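Side-chain contacts in ParA (Salmonella enterica subsp. enterica serovar Newport str. SL317, PDB 3EZF), which is a DNA-binding partition protein, probably a P-loop ATPase, that also takes part in ADP-mediated transcriptional regulation: residues D186-T189 with L190-V194; D242-A245 with D246-F250; P278-Q281 with V282-H285. One frame throughout, in Å; residues are numbered along the deposited sequence.

How the contacts relate
All three contacts are local and lie in the P-loop NTPase fold built on a parallel six-stranded sheet. Contacts 1 and 2 are neighbours, their centres 12 Å apart: the methyl of Ala-187 packs on the carbonyl of Arg-243 (CB to O 3.3 Å), and Leu-190 of helix 187-194 rests on Arg-243 and Val-244 in the loop before strand 250-254. Contact 3 starts helix 281-291 on the other side of the chain's centre, about 40 Å from contact 1 and 35 Å from contact 2 between centres. The family's nucleotide-binding P-loop is expected after strand 112-116, in a region that is not modelled, so none of the contacts can be tied directly to it.

Contact 1 of 3, residues D186-T189 with L190-V194; sequences DAET and LRKEV
Lys-192 folds its aliphatic chain back along Glu-188, one helical turn earlier, the two side chains running alongside each other in the same direction. The pair lies on the short helix 187-194, opened by Asp-186 as N-cap. A bend at chi2 of 82° carries the rest of the lysine over the Glu-188 backbone, its CD next to Glu-188 O and its NZ beside Glu-188 CB. The opposite charges are not paired here: Lys-192 NZ stays 5.2 Å from Glu-188 OE2, and at most a diffuse attraction is likely at this range. Aspartate suits the cap because its short carboxylate can reach forward to an amide of the first turn; Thr-189 N donates to Asp-186 OD1 over 2.9 Å, approaching from above the carboxylate plane. Thr-189 OG1 also appears to donate to Asp-186 OD2, though this bond is modelled doubtfully short. The hydroxyl faces the carboxylate because it sits beside the threonine's own backbone N (chi1 -55°), which leaves the methyl CG2 directed to the Glu-193 and Val-194 side. Leu-190, buried as befits an aliphatic residue, turns its side chain inward to the Arg-243 and Val-244 loop. Lys-192 N bonds to Glu-188 O in the regular manner, but the helix then widens into a pi-type turn: Thr-189 O receives Val-194 N at 3.0 Å, with only a weak additional bond from Glu-193 N.

Contact 2 of 3, residues D242-A245 with D246-F250; sequences DRVA and DDYDF. Unlike the reference sequence in segment 242-245: Asp-242 (reference Glu).
Val-244 and Tyr-248 make the apolar part of this turn, their side chains crossing at a slant with Val-244 CG2 4.2 Å from Tyr-248 CD2. The valine's first torsion (chi1 -54°) puts CG2 between its backbone N and carbonyl carbon, on the side where the tyrosine ring arrives. Val-244 O lies at the edge of that same ring, near its plane and 3.9 Å from CD2. A branched aliphatic and a large aromatic suit these two buried places.

The backbone bond across the turn is weak. An inverse gamma turn is built round Asp-246, closed by a bond from Asp-247 N to Ala-245 O of 2.9 Å with an N-H...O angle of 139°. The methyl of Ala-245, small enough for this close bend, lies against Pro-111.

The acidic groups make no firm bond within the turn. Asp-247 has its CG beside its own backbone N (chi1 -62°), and OD2 comes 3.3 Å from Val-244 O, two acceptor oxygens and not a hydrogen bond, while OD1 forms a long, weak ion pair with Arg-191.

The turn joins helix 235-241 to strand 250-254: Val-244 packs on helix 187-194, the Tyr-248 hydroxyl bonds weakly to Asp-204 of strand 203-206, Asp-249 makes a salt bridge with Arg-148, and Phe-250 enters the sheet against helix 378-400.

Contact 3 of 3, residues P278-Q281 with V282-H285; sequences PPAQ and VDFH
Asp-283 reaches back from the first turn of helix 281-291 to the proline-rich loop that leads into it. Its CB rests on the ring of Pro-278, 3.3 Å from Pro-278 CB, the two side chains set nearly perpendicular. CG, placed beside the aspartate's own backbone N (chi1 -68°), comes next to the methyl of Ala-280. At the tip the carboxylate divides: OD1 is nearest Ala-280 CB at 3.3 Å, whereas OD2 leans to the other neighbour, 4.1 Å from Pro-278 CB. Behind this side chain the backbone closes the turn, Phe-284 N donating to Ala-280 O over 2.8 Å. The rigid proline ring limits the freedom of the chain as it leaves strand 272-277, and Ala-280 presents only a methyl to the acid. Phe-284, by contrast, sends its ring away from the loop to helix 324-337 and to Met-24 of the second subunit. The chemistry is thus van der Waals contact from the aspartate to proline and alanine carbons, without a polar partner among them; an acid here, near the positive end of the helix dipole, may nevertheless be favoured electrostatically.

Contact 1 of 3, residues D186-T189 with L190-V194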
loop_
_atom_site.group_PDB
_atom_site.type_symbol
_atom_site.label_atom_id
_atom_site.label_comp_id
_atom_site.label_asym_id
_atom_site.label_seq_id
_atom_site.Cartn_x
_atom_site.Cartn_y
_atom_site.Cartn_z
ATOM N N ASP A 186 -26.320 12.353 -11.585
ATOM C CA ASP A 186 -26.574 13.753 -11.925
ATOM C C ASP A 186 -25.913 14.677 -10.913
ATOM O O ASP A 186 -25.566 14.259 -9.808
ATOM C CB ASP A 186 -28.082 14.003 -11.936
ATOM C CG ASP A 186 -28.748 13.549 -10.637
ATOM O OD1 ASP A 186 -28.968 14.388 -9.736
ATOM O OD2 ASP A 186 -29.031 12.339 -10.505
ATOM N N ALA A 187 -25.762 15.942 -11.284
ATOM C CA ALA A 187 -25.125 16.913 -10.405
ATOM C C ALA A 187 -25.635 16.885 -8.964
ATOM O O ALA A 187 -24.856 16.890 -8.013
ATOM C CB ALA A 187 -25.281 18.303 -10.988
ATOM N N GLU A 188 -26.947 16.842 -8.807
ATOM C CA GLU A 188 -27.566 16.844 -7.489
ATOM C C GLU A 188 -27.211 15.610 -6.674
ATOM O O GLU A 188 -26.839 15.714 -5.508
ATOM C CB GLU A 188 -29.084 16.937 -7.634
ATOM C CG GLU A 188 -29.548 17.936 -8.700
ATOM C CD GLU A 188 -29.088 17.558 -10.117
ATOM O OE1 GLU A 188 -29.598 16.558 -10.687
ATOM O OE2 GLU A 188 -28.205 18.267 -10.656
ATOM N N THR A 189 -27.332 14.438 -7.289
ATOM C CA THR A 189 -27.029 13.194 -6.597
ATOM C C THR A 189 -25.610 13.219 -6.034
ATOM O O THR A 189 -25.399 12.882 -4.869
ATOM C CB THR A 189 -27.184 11.954 -7.536
ATOM O OG1 THR A 189 -28.499 11.935 -8.113
ATOM C CG2 THR A 189 -26.969 10.660 -6.748
ATOM N N LEU A 190 -24.637 13.616 -6.848
ATOM C CA LEU A 190 -23.254 13.662 -6.379
ATOM C C LEU A 190 -23.137 14.613 -5.194
ATOM O O LEU A 190 -22.455 14.337 -4.210
ATOM C CB LEU A 190 -22.339 14.127 -7.503
ATOM C CG LEU A 190 -22.220 13.112 -8.632
ATOM C CD1 LEU A 190 -21.951 13.827 -9.936
ATOM C CD2 LEU A 190 -21.126 12.110 -8.295
ATOM N N ARG A 191 -23.846 15.726 -5.307
ATOM C CA ARG A 191 -23.879 16.782 -4.303
ATOM C C ARG A 191 -24.413 16.387 -2.922
ATOM O O ARG A 191 -23.686 16.420 -1.933
ATOM C CB ARG A 191 -24.712 17.941 -4.862
ATOM C CG ARG A 191 -24.652 19.234 -4.084
ATOM C CD ARG A 191 -25.486 20.302 -4.778
ATOM N NE ARG A 191 -25.342 20.233 -6.232
ATOM C CZ ARG A 191 -25.278 21.290 -7.039
ATOM N NH1 ARG A 191 -25.335 22.518 -6.541
ATOM N NH2 ARG A 191 -25.166 21.121 -8.348
ATOM N N LYS A 192 -25.688 16.012 -2.858
ATOM C CA LYS A 192 -26.316 15.670 -1.582
ATOM C C LYS A 192 -26.250 14.206 -1.174
ATOM O O LYS A 192 -26.762 13.841 -0.122
ATOM C CB LYS A 192 -27.788 16.109 -1.586
ATOM C CG LYS A 192 -28.038 17.533 -2.070
ATOM C CD LYS A 192 -28.080 17.627 -3.592
ATOM C CE LYS A 192 -28.527 19.024 -4.039
ATOM N NZ LYS A 192 -28.580 19.211 -5.527
ATOM N N GLU A 193 -25.625 13.365 -1.990
ATOM C CA GLU A 193 -25.558 11.948 -1.659
ATOM C C GLU A 193 -24.189 11.298 -1.792
ATOM O O GLU A 193 -23.741 10.610 -0.877
ATOM C CB GLU A 193 -26.588 11.155 -2.482
ATOM C CG GLU A 193 -28.042 11.423 -2.093
ATOM C CD GLU A 193 -29.029 10.495 -2.777
ATOM O OE1 GLU A 193 -28.881 9.272 -2.634
ATOM O OE2 GLU A 193 -29.959 10.980 -3.449
ATOM N N VAL A 194 -23.512 11.510 -2.917
ATOM C CA VAL A 194 -22.196 10.891 -3.118
ATOM C C VAL A 194 -21.007 11.591 -2.437
ATOM O O VAL A 194 -20.228 10.941 -1.741
ATOM C CB VAL A 194 -21.906 10.731 -4.617
ATOM C CG1 VAL A 194 -20.558 10.041 -4.818
ATOM C CG2 VAL A 194 -23.028 9.934 -5.265
#

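Contact 2 of 3, residues D242-A245 with D246-F250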
loop_
_atom_site.group_PDB
_atom_site.type_symbol
_atom_site.label_atom_id
_atom_site.label_comp_id
_atom_site.label_asym_id
_atom_site.label_seq_id
_atom_site.Cartn_x
_atom_site.Cartn_y
_atom_site.Cartn_z
ATOM N N ASP A 242 -17.001 17.053 -14.519
ATOM C CA ASP A 242 -17.774 18.073 -15.223
ATOM C C ASP A 242 -19.154 18.273 -14.592
ATOM O O ASP A 242 -19.762 19.318 -14.764
ATOM C CB ASP A 242 -17.925 17.731 -16.713
ATOM C CG ASP A 242 -16.861 18.398 -17.579
ATOM O OD1 ASP A 242 -16.168 19.306 -17.070
ATOM O OD2 ASP A 242 -16.720 18.034 -18.771
ATOM N N ARG A 243 -19.642 17.289 -13.842
ATOM C CA ARG A 243 -20.955 17.420 -13.222
ATOM C C ARG A 243 -20.934 18.199 -11.896
ATOM O O ARG A 243 -21.989 18.551 -11.358
ATOM C CB ARG A 243 -21.586 16.038 -13.007
ATOM C CG ARG A 243 -21.637 15.185 -14.266
ATOM C CD ARG A 243 -22.988 14.538 -14.471
ATOM N NE ARG A 243 -23.700 15.144 -15.598
ATOM C CZ ARG A 243 -23.563 14.792 -16.878
ATOM N NH1 ARG A 243 -22.732 13.814 -17.232
ATOM N NH2 ARG A 243 -24.263 15.435 -17.815
ATOM N N VAL A 244 -19.740 18.455 -11.364
ATOM C CA VAL A 244 -19.595 19.219 -10.115
ATOM C C VAL A 244 -18.654 20.413 -10.339
ATOM O O VAL A 244 -18.208 21.071 -9.397
ATOM C CB VAL A 244 -19.023 18.369 -8.963
ATOM C CG1 VAL A 244 -19.858 17.141 -8.778
ATOM C CG2 VAL A 244 -17.560 18.035 -9.221
ATOM N N ALA A 245 -18.372 20.675 -11.611
ATOM C CA ALA A 245 -17.497 21.756 -12.027
ATOM C C ALA A 245 -17.767 23.105 -11.362
ATOM O O ALA A 245 -16.836 23.758 -10.911
ATOM C CB ALA A 245 -17.552 21.900 -13.552
ATOM N N ASP A 246 -19.023 23.541 -11.298
ATOM C CA ASP A 246 -19.307 24.838 -10.678
ATOM C C ASP A 246 -19.436 24.698 -9.166
ATOM O O ASP A 246 -20.365 25.230 -8.581
ATOM C CB ASP A 246 -20.605 25.424 -11.237
ATOM C CG ASP A 246 -20.541 25.666 -12.728
ATOM O OD1 ASP A 246 -19.627 26.397 -13.157
ATOM O OD2 ASP A 246 -21.396 25.134 -13.470
ATOM N N ASP A 247 -18.514 23.990 -8.523
ATOM C CA ASP A 247 -18.629 23.793 -7.080
ATOM C C ASP A 247 -17.302 23.651 -6.349
ATOM O O ASP A 247 -17.250 23.704 -5.110
ATOM C CB ASP A 247 -19.464 22.545 -6.789
ATOM C CG ASP A 247 -20.874 22.649 -7.312
ATOM O OD1 ASP A 247 -21.659 23.449 -6.765
ATOM O OD2 ASP A 247 -21.196 21.930 -8.282
ATOM N N TYR A 248 -16.226 23.461 -7.103
ATOM C CA TYR A 248 -14.936 23.297 -6.475
ATOM C C TYR A 248 -13.842 24.045 -7.202
ATOM O O TYR A 248 -13.768 24.012 -8.436
ATOM C CB TYR A 248 -14.617 21.814 -6.400
ATOM C CG TYR A 248 -15.502 21.073 -5.429
ATOM C CD1 TYR A 248 -15.262 21.132 -4.060
ATOM C CD2 TYR A 248 -16.584 20.328 -5.876
ATOM C CE1 TYR A 248 -16.077 20.463 -3.151
ATOM C CE2 TYR A 248 -17.407 19.654 -4.982
ATOM C CZ TYR A 248 -17.147 19.722 -3.615
ATOM O OH TYR A 248 -17.920 19.035 -2.709
ATOM N N ASP A 249 -12.996 24.723 -6.429
ATOM C CA ASP A 249 -11.889 25.486 -6.986
ATOM C C ASP A 249 -10.799 24.523 -7.393
ATOM O O ASP A 249 -10.178 24.666 -8.442
ATOM C CB ASP A 249 -11.358 26.466 -5.944
ATOM C CG ASP A 249 -12.388 27.505 -5.558
ATOM O OD1 ASP A 249 -12.831 28.253 -6.453
ATOM O OD2 ASP A 249 -12.766 27.575 -4.369
ATOM N N PHE A 250 -10.596 23.518 -6.551
ATOM C CA PHE A 250 -9.576 22.485 -6.765
ATOM C C PHE A 250 -10.199 21.096 -6.645
ATOM O O PHE A 250 -11.110 20.888 -5.841
ATOM C CB PHE A 250 -8.463 22.604 -5.708
ATOM C CG PHE A 250 -7.615 23.841 -5.834
ATOM C CD1 PHE A 250 -7.020 24.395 -4.711
ATOM C CD2 PHE A 250 -7.387 24.437 -7.074
ATOM C CE1 PHE A 250 -6.216 25.511 -4.813
ATOM C CE2 PHE A 250 -6.578 25.563 -7.186
ATOM C CZ PHE A 250 -5.994 26.099 -6.053
#

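Contact 3 of 3, residues P278-Q281 with V282-H285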
loop_
_atom_site.group_PDB
_atom_site.type_symbol
_atom_site.label_atom_id
_atom_site.label_comp_id
_atom_site.label_asym_id
_atom_site.label_seq_id
_atom_site.Cartn_x
_atom_site.Cartn_y
_atom_site.Cartn_z
ATOM N N PRO A 278 9.695 10.803 -2.875
ATOM C CA PRO A 278 10.165 10.331 -1.573
ATOM C C PRO A 278 11.664 10.544 -1.411
ATOM O O PRO A 278 12.414 10.504 -2.390
ATOM C CB PRO A 278 9.812 8.845 -1.594
ATOM C CG PRO A 278 8.661 8.772 -2.542
ATOM C CD PRO A 278 9.101 9.695 -3.639
ATOM N N PRO A 279 12.117 10.772 -0.164
ATOM C CA PRO A 279 13.527 10.996 0.187
ATOM C C PRO A 279 14.323 9.687 0.145
ATOM O O PRO A 279 15.461 9.648 -0.335
ATOM C CB PRO A 279 13.434 11.568 1.598
ATOM C CG PRO A 279 12.258 10.817 2.166
ATOM C CD PRO A 279 11.255 10.895 1.026
ATOM N N ALA A 280 13.698 8.624 0.650
ATOM C CA ALA A 280 14.286 7.285 0.702
ATOM C C ALA A 280 15.067 6.904 -0.555
ATOM O O ALA A 280 14.514 6.827 -1.651
ATOM C CB ALA A 280 13.190 6.256 0.965
ATOM N N GLN A 281 16.359 6.650 -0.377
ATOM C CA GLN A 281 17.239 6.285 -1.480
ATOM C C GLN A 281 16.609 5.262 -2.431
ATOM O O GLN A 281 16.811 5.331 -3.644
ATOM C CB GLN A 281 18.568 5.746 -0.925
ATOM C CG GLN A 281 19.814 6.379 -1.546
ATOM C CD GLN A 281 20.503 5.480 -2.565
ATOM O OE1 GLN A 281 19.889 5.015 -3.528
ATOM N NE2 GLN A 281 21.792 5.241 -2.357
ATOM N N VAL A 282 15.839 4.322 -1.889
ATOM C CA VAL A 282 15.205 3.296 -2.717
ATOM C C VAL A 282 13.925 3.799 -3.373
ATOM O O VAL A 282 13.646 3.491 -4.533
ATOM C CB VAL A 282 14.881 2.027 -1.892
ATOM C CG1 VAL A 282 13.995 1.093 -2.699
ATOM C CG2 VAL A 282 16.172 1.310 -1.517
ATOM N N ASP A 283 13.151 4.570 -2.618
ATOM C CA ASP A 283 11.901 5.127 -3.117
ATOM C C ASP A 283 12.189 6.125 -4.234
ATOM O O ASP A 283 11.352 6.372 -5.100
ATOM C CB ASP A 283 11.143 5.807 -1.972
ATOM C CG ASP A 283 10.631 4.813 -0.934
ATOM O OD1 ASP A 283 11.402 3.907 -0.540
ATOM O OD2 ASP A 283 9.461 4.944 -0.511
ATOM N N PHE A 284 13.387 6.698 -4.201
ATOM C CA PHE A 284 13.821 7.654 -5.217
ATOM C C PHE A 284 13.949 6.908 -6.552
ATOM O O PHE A 284 13.646 7.432 -7.629
ATOM C CB PHE A 284 15.177 8.254 -4.817
ATOM C CG PHE A 284 15.812 9.095 -5.887
ATOM C CD1 PHE A 284 15.198 10.266 -6.331
ATOM C CD2 PHE A 284 17.018 8.703 -6.464
ATOM C CE1 PHE A 284 15.774 11.034 -7.337
ATOM C CE2 PHE A 284 17.609 9.462 -7.474
ATOM C CZ PHE A 284 16.983 10.632 -7.914
ATOM N N HIS A 285 14.403 5.671 -6.474
ATOM C CA HIS A 285 14.551 4.893 -7.677
ATOM C C HIS A 285 13.173 4.618 -8.286
ATOM O O HIS A 285 12.969 4.828 -9.480
ATOM C CB HIS A 285 15.275 3.587 -7.359
ATOM C CG HIS A 285 15.695 2.824 -8.568
ATOM N ND1 HIS A 285 14.790 2.268 -9.449
ATOM C CD2 HIS A 285 16.921 2.536 -9.066
ATOM C CE1 HIS A 285 15.440 1.672 -10.433
ATOM N NE2 HIS A 285 16.738 1.824 -10.221
#